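Local coordinates for protein small ribosomal subunit biogenesis GTPase RsgA (Thermotoga maritima, PDB 1U0L) that probably assists late maturation of the 30S ribosomal subunit as a slow, circularly permuted GTPase that also binds a zinc ion, at residues V15-S20 and T213-K218; E165-K170 and F219-Y224. One frame throughout, in Å; residues are numbered along the deposited sequence.

In the fold
Interaction 1 joins two domains, through strand 11-19 of the OB-fold and the start of the GTPase sheet's edge strand 216-218 with the loop that leads into it, whereas interaction 2 lies within the GTPase domain, where the exit of helix 160-167 meets the turn between strands 216-218 and 224-226. Both are partly buried. The first relies on one direct backbone hydrogen bond, a bridging water and modest aliphatic packing; the second adds two phenylalanine rings and glycines to its two backbone bonds. The same hairpin serves both, and they touch where Leu-216 and Lys-218 pack on Tyr-224. Lys-218 and Tyr-224 also both reach Glu-26 of the OB-fold domain, by a salt bridge and a hydrogen bond respectively.

Interaction 1 (V15-S20 and T213-K218); sequences VVSFHS and TAQLLK
The side chain of Gln-215 lies alongside Ser-17, its CG resting on the serine CB at 3.3 Å and its CD following a little farther out. With CG anti to the carbonyl carbon (chi1 -79°) and the chain extended beyond it, the methylene part runs past the serine while the amide continues to the partly exposed border, a place that suits a long chain with a polar end. Shortened to an alanine, this side chain would probably lose the methylene that covers the CB of Ser-17 and leave a gap at this edge, although the backbone link beside it could persist. That link is the hydrogen bond from Leu-216 N to Val-16 O, 2.9 Å long and with an N-H...O angle of 148°, the donor lying in the carbonyl plane on a lone pair. The same oxygen receives a CA-H...O contact from Gln-215, so one carbonyl is approached by two neighbouring residues. Here the N-terminal OB-fold domain meets the GTPase domain: residues 15-18 of strand 11-19 run roughly antiparallel to 213-216, and this is the one direct hydrogen bond between the two segments. Buried aliphatic groups occupy the inner side. The side chains of Val-16 and Leu-216 cross obliquely, CG1 of the valine 4.1 Å from CB of the leucine, and Leu-216 CD1 comes to 3.4 Å from Val-15 O; Val-51 of the OB-fold domain and Tyr-224 of the GTPase domain also touch this leucine, the tyrosine at its CB. Farther along, the two segments diverge and a water spans them. It accepts from Phe-18 N at 2.7 Å, donates to Ala-214 O at 2.8 Å and bonds to Thr-213 OG1 at 2.6 Å. The threonine hydroxyl suits this edge because it can bond to the water while facing the CB of Phe-18, whose ring packs on Val-23, Ile-49 and Val-51.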
loop_
_atom_site.group_PDB
_atom_site.type_symbol
_atom_site.label_atom_id
_atom_site.label_comp_id
_atom_site.label_asym_id
_atom_site.label_seq_id
_atom_site.Cartn_x
_atom_site.Cartn_y
_atom_site.Cartn_z
ATOM N N VAL A 15 9.673 -9.391 -12.212
ATOM C CA VAL A 15 9.477 -10.635 -11.473
ATOM C C VAL A 15 8.032 -10.685 -10.975
ATOM O O VAL A 15 7.515 -9.694 -10.465
ATOM C CB VAL A 15 10.360 -10.716 -10.247
ATOM C CG1 VAL A 15 10.011 -11.983 -9.454
ATOM C CG2 VAL A 15 11.824 -10.681 -10.659
ATOM N N VAL A 16 7.386 -11.839 -11.087
ATOM C CA VAL A 16 6.001 -11.934 -10.661
ATOM C C VAL A 16 5.690 -13.020 -9.641
ATOM O O VAL A 16 4.621 -13.008 -9.028
ATOM C CB VAL A 16 5.106 -12.128 -11.858
ATOM C CG1 VAL A 16 5.107 -10.864 -12.717
ATOM C CG2 VAL A 16 5.586 -13.340 -12.631
ATOM N N SER A 17 6.604 -13.962 -9.463
ATOM C CA SER A 17 6.391 -15.013 -8.473
ATOM C C SER A 17 7.587 -15.940 -8.383
ATOM O O SER A 17 8.478 -15.901 -9.227
ATOM C CB SER A 17 5.144 -15.835 -8.811
ATOM O OG SER A 17 5.392 -16.698 -9.903
ATOM N N PHE A 18 7.601 -16.765 -7.341
ATOM C CA PHE A 18 8.676 -17.722 -7.141
ATOM C C PHE A 18 8.124 -19.145 -7.112
ATOM O O PHE A 18 7.516 -19.579 -6.141
ATOM C CB PHE A 18 9.429 -17.378 -5.863
ATOM C CG PHE A 18 10.156 -16.074 -5.945
ATOM C CD1 PHE A 18 9.455 -14.884 -6.077
ATOM C CD2 PHE A 18 11.541 -16.033 -5.927
ATOM C CE1 PHE A 18 10.123 -13.670 -6.193
ATOM C CE2 PHE A 18 12.221 -14.824 -6.042
ATOM C CZ PHE A 18 11.508 -13.640 -6.176
ATOM N N HIS A 19 8.351 -19.858 -8.209
ATOM C CA HIS A 19 7.873 -21.223 -8.387
ATOM C C HIS A 19 9.036 -22.235 -8.370
ATOM O O HIS A 19 10.160 -21.907 -8.752
ATOM C CB HIS A 19 7.119 -21.285 -9.721
ATOM C CG HIS A 19 6.227 -22.476 -9.871
ATOM N ND1 HIS A 19 6.704 -23.768 -9.887
ATOM C CD2 HIS A 19 4.886 -22.567 -10.030
ATOM C CE1 HIS A 19 5.696 -24.606 -10.048
ATOM N NE2 HIS A 19 4.581 -23.902 -10.139
ATOM N N SER A 20 8.752 -23.458 -7.925
ATOM C CA SER A 20 9.741 -24.546 -7.845
ATOM C C SER A 20 11.199 -24.134 -7.598
ATOM O O SER A 20 12.115 -24.580 -8.298
ATOM C CB SER A 20 9.666 -25.452 -9.100
ATOM O OG SER A 20 8.841 -24.910 -10.129
ATOM N N THR A 213 5.789 -16.445 -0.479
ATOM C CA THR A 213 6.079 -15.227 -1.219
ATOM C C THR A 213 4.848 -14.745 -1.993
ATOM O O THR A 213 4.012 -15.542 -2.430
ATOM C CB THR A 213 7.258 -15.428 -2.175
ATOM O OG1 THR A 213 6.989 -16.528 -3.045
ATOM C CG2 THR A 213 8.522 -15.718 -1.391
ATOM N N ALA A 214 4.728 -13.432 -2.143
ATOM C CA ALA A 214 3.591 -12.864 -2.844
ATOM C C ALA A 214 3.728 -13.129 -4.319
ATOM O O ALA A 214 4.708 -13.711 -4.765
ATOM C CB ALA A 214 3.517 -11.369 -2.599
ATOM N N GLN A 215 2.733 -12.700 -5.077
ATOM C CA GLN A 215 2.738 -12.864 -6.515
ATOM C C GLN A 215 2.130 -11.615 -7.091
ATOM O O GLN A 215 1.439 -10.874 -6.391
ATOM C CB GLN A 215 1.892 -14.054 -6.925
ATOM C CG GLN A 215 2.576 -15.372 -6.756
ATOM C CD GLN A 215 1.753 -16.496 -7.325
ATOM O OE1 GLN A 215 1.030 -16.308 -8.308
ATOM N NE2 GLN A 215 1.861 -17.680 -6.727
ATOM N N LEU A 216 2.381 -11.354 -8.361
ATOM C CA LEU A 216 1.783 -10.177 -8.947
ATOM C C LEU A 216 0.710 -10.686 -9.879
ATOM O O LEU A 216 0.950 -11.593 -10.664
ATOM C CB LEU A 216 2.827 -9.346 -9.697
ATOM C CG LEU A 216 3.962 -8.774 -8.841
ATOM C CD1 LEU A 216 4.813 -7.863 -9.687
ATOM C CD2 LEU A 216 3.389 -7.988 -7.666
ATOM N N LEU A 217 -0.489 -10.140 -9.754
ATOM C CA LEU A 217 -1.576 -10.553 -10.611
ATOM C C LEU A 217 -1.742 -9.458 -11.642
ATOM O O LEU A 217 -1.847 -8.279 -11.287
ATOM C CB LEU A 217 -2.853 -10.721 -9.796
ATOM C CG LEU A 217 -2.750 -11.809 -8.732
ATOM C CD1 LEU A 217 -3.944 -11.732 -7.799
ATOM C CD2 LEU A 217 -2.657 -13.169 -9.408
ATOM N N LYS A 218 -1.756 -9.835 -12.918
ATOM C CA LYS A 218 -1.893 -8.842 -13.966
ATOM C C LYS A 218 -3.355 -8.484 -14.164
ATOM O O LYS A 218 -4.221 -9.358 -14.190
ATOM C CB LYS A 218 -1.307 -9.367 -15.276
ATOM C CG LYS A 218 -1.156 -8.298 -16.351
ATOM C CD LYS A 218 -0.785 -8.872 -17.711
ATOM C CE LYS A 218 0.540 -9.625 -17.686
ATOM N NZ LYS A 218 0.479 -10.895 -16.899
HETATM O O HOH W 1 5.787 -16.202 -5.356
#

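Interaction 2 (E165-K170 and F219-Y224); sequences EYLKGK and FDFGGY
Two backbone hydrogen bonds tie 165-170 to 219-224 where the chain leaves helix 160-167. Gly-169 N donates to Gly-222 O at 2.7 Å from well above that carbonyl's plane; Tyr-224 N donates to Lys-170 O at 2.8 Å, tilted 17° from the plane of the Lys-170 carbonyl. Between them Gly-169 and Gly-223 bring their CA atoms to 3.8 Å. Gly-169 has a positive phi, which favours glycine, and a side chain on Gly-223 would run into the backbone around Leu-167 and Lys-170. The partner segment is folded by a type I turn from Phe-219 to Gly-222. Leu-167 is the apolar side chain that meets both phenylalanines: its CB approaches the edge of the Phe-221 ring, 3.6 Å from CE1, and its CD1 touches Phe-219 CZ at 3.7 Å. Phe-221 CZ in turn lies over one face of Phe-219, toward the rim. Phe-221 reaches back toward the helix because its CG sits between the backbone N and the carbonyl carbon (chi1 50°). Ile-189 of helix 182-189 touches all three side chains. On the outer side the Lys-168 side chain crosses that of Phe-221 at about a right angle, its CG 3.7 Å from CD1, and its amine makes a long salt bridge with Glu-165; its aliphatic stem can shield the ring while its charged end remains at the exposed surface. In the permuted order of this GTPase, the helix after the guanine-recognition motifs runs directly into strand 171-175 and the P-loop, and 168-170 form that join, packed against the turn that links strands 216-218 and 224-226 of the G domain.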
loop_
_atom_site.group_PDB
_atom_site.type_symbol
_atom_site.label_atom_id
_atom_site.label_comp_id
_atom_site.label_asym_id
_atom_site.label_seq_id
_atom_site.Cartn_x
_atom_site.Cartn_y
_atom_site.Cartn_z
ATOM N N GLU A 165 -9.822 2.874 -12.696
ATOM C CA GLU A 165 -9.069 4.001 -13.197
ATOM C C GLU A 165 -7.759 4.261 -12.462
ATOM O O GLU A 165 -6.820 4.748 -13.073
ATOM C CB GLU A 165 -9.931 5.259 -13.194
ATOM C CG GLU A 165 -9.700 6.094 -14.425
ATOM C CD GLU A 165 -9.717 5.245 -15.691
ATOM O OE1 GLU A 165 -10.785 4.669 -16.002
ATOM O OE2 GLU A 165 -8.660 5.147 -16.367
ATOM N N TYR A 166 -7.676 3.945 -11.173
ATOM C CA TYR A 166 -6.430 4.179 -10.439
ATOM C C TYR A 166 -5.479 3.010 -10.533
ATOM O O TYR A 166 -4.271 3.181 -10.393
ATOM C CB TYR A 166 -6.650 4.409 -8.942
ATOM C CG TYR A 166 -7.452 5.610 -8.569
ATOM C CD1 TYR A 166 -8.839 5.585 -8.629
ATOM C CD2 TYR A 166 -6.828 6.784 -8.174
ATOM C CE1 TYR A 166 -9.587 6.711 -8.305
ATOM C CE2 TYR A 166 -7.564 7.917 -7.852
ATOM C CZ TYR A 166 -8.943 7.870 -7.925
ATOM O OH TYR A 166 -9.682 8.985 -7.651
ATOM N N LEU A 167 -6.017 1.813 -10.729
ATOM C CA LEU A 167 -5.176 0.633 -10.787
ATOM C C LEU A 167 -4.404 0.531 -12.088
ATOM O O LEU A 167 -3.317 -0.044 -12.123
ATOM C CB LEU A 167 -6.031 -0.611 -10.575
ATOM C CG LEU A 167 -6.774 -0.627 -9.239
ATOM C CD1 LEU A 167 -7.668 -1.861 -9.184
ATOM C CD2 LEU A 167 -5.775 -0.609 -8.083
ATOM N N LYS A 168 -4.963 1.100 -13.150
ATOM C CA LYS A 168 -4.333 1.079 -14.466
ATOM C C LYS A 168 -2.839 1.343 -14.423
ATOM O O LYS A 168 -2.390 2.305 -13.795
ATOM C CB LYS A 168 -4.965 2.124 -15.384
ATOM C CG LYS A 168 -6.173 1.663 -16.161
ATOM C CD LYS A 168 -6.745 2.816 -16.965
ATOM C CE LYS A 168 -7.812 2.344 -17.934
ATOM N NZ LYS A 168 -8.919 1.630 -17.241
ATOM N N GLY A 169 -2.091 0.475 -15.103
ATOM C CA GLY A 169 -0.651 0.604 -15.211
ATOM C C GLY A 169 0.184 0.286 -13.999
ATOM O O GLY A 169 1.115 -0.510 -14.072
ATOM N N LYS A 170 -0.154 0.907 -12.879
ATOM C CA LYS A 170 0.582 0.739 -11.629
ATOM C C LYS A 170 0.612 -0.659 -11.016
ATOM O O LYS A 170 -0.116 -1.555 -11.436
ATOM C CB LYS A 170 0.025 1.725 -10.606
ATOM C CG LYS A 170 -0.052 3.137 -11.142
ATOM C CD LYS A 170 -0.903 4.008 -10.259
ATOM C CE LYS A 170 -1.095 5.390 -10.870
ATOM N NZ LYS A 170 -2.138 6.177 -10.132
ATOM N N PHE A 219 -3.628 -7.193 -14.296
ATOM C CA PHE A 219 -4.990 -6.734 -14.511
ATOM C C PHE A 219 -5.335 -6.748 -15.987
ATOM O O PHE A 219 -4.482 -6.511 -16.847
ATOM C CB PHE A 219 -5.180 -5.308 -13.984
ATOM C CG PHE A 219 -5.473 -5.236 -12.516
ATOM C CD1 PHE A 219 -4.728 -4.402 -11.686
ATOM C CD2 PHE A 219 -6.498 -5.993 -11.962
ATOM C CE1 PHE A 219 -4.996 -4.323 -10.325
ATOM C CE2 PHE A 219 -6.776 -5.923 -10.602
ATOM C CZ PHE A 219 -6.024 -5.087 -9.783
ATOM N N ASP A 220 -6.601 -7.016 -16.271
ATOM C CA ASP A 220 -7.095 -7.032 -17.634
ATOM C C ASP A 220 -6.635 -5.773 -18.344
ATOM O O ASP A 220 -6.145 -5.821 -19.470
ATOM C CB ASP A 220 -8.621 -7.054 -17.624
ATOM C CG ASP A 220 -9.182 -8.342 -18.156
ATOM O OD1 ASP A 220 -8.407 -9.317 -18.264
ATOM O OD2 ASP A 220 -10.396 -8.384 -18.460
ATOM N N PHE A 221 -6.789 -4.650 -17.652
ATOM C CA PHE A 221 -6.470 -3.337 -18.186
ATOM C C PHE A 221 -5.041 -2.859 -18.003
ATOM O O PHE A 221 -4.776 -1.658 -18.115
ATOM C CB PHE A 221 -7.421 -2.326 -17.564
ATOM C CG PHE A 221 -7.495 -2.423 -16.067
ATOM C CD1 PHE A 221 -6.470 -1.921 -15.270
ATOM C CD2 PHE A 221 -8.569 -3.048 -15.453
ATOM C CE1 PHE A 221 -6.517 -2.043 -13.886
ATOM C CE2 PHE A 221 -8.625 -3.173 -14.077
ATOM C CZ PHE A 221 -7.597 -2.670 -13.290
ATOM N N GLY A 222 -4.120 -3.774 -17.722
ATOM C CA GLY A 222 -2.734 -3.372 -17.552
ATOM C C GLY A 222 -2.453 -2.844 -16.162
ATOM O O GLY A 222 -3.112 -1.921 -15.672
ATOM N N GLY A 223 -1.454 -3.428 -15.520
ATOM C CA GLY A 223 -1.105 -3.026 -14.173
ATOM C C GLY A 223 -1.123 -4.299 -13.359
ATOM O O GLY A 223 -1.569 -5.337 -13.853
ATOM N N TYR A 224 -0.633 -4.240 -12.129
ATOM C CA TYR A 224 -0.631 -5.421 -11.289
ATOM C C TYR A 224 -1.079 -5.116 -9.884
ATOM O O TYR A 224 -0.992 -3.974 -9.421
ATOM C CB TYR A 224 0.758 -6.021 -11.163
ATOM C CG TYR A 224 1.478 -6.324 -12.441
ATOM C CD1 TYR A 224 2.157 -5.321 -13.139
ATOM C CD2 TYR A 224 1.590 -7.639 -12.893
ATOM C CE1 TYR A 224 2.945 -5.624 -14.245
ATOM C CE2 TYR A 224 2.375 -7.952 -14.000
ATOM C CZ TYR A 224 3.053 -6.942 -14.665
ATOM O OH TYR A 224 3.879 -7.266 -15.708
#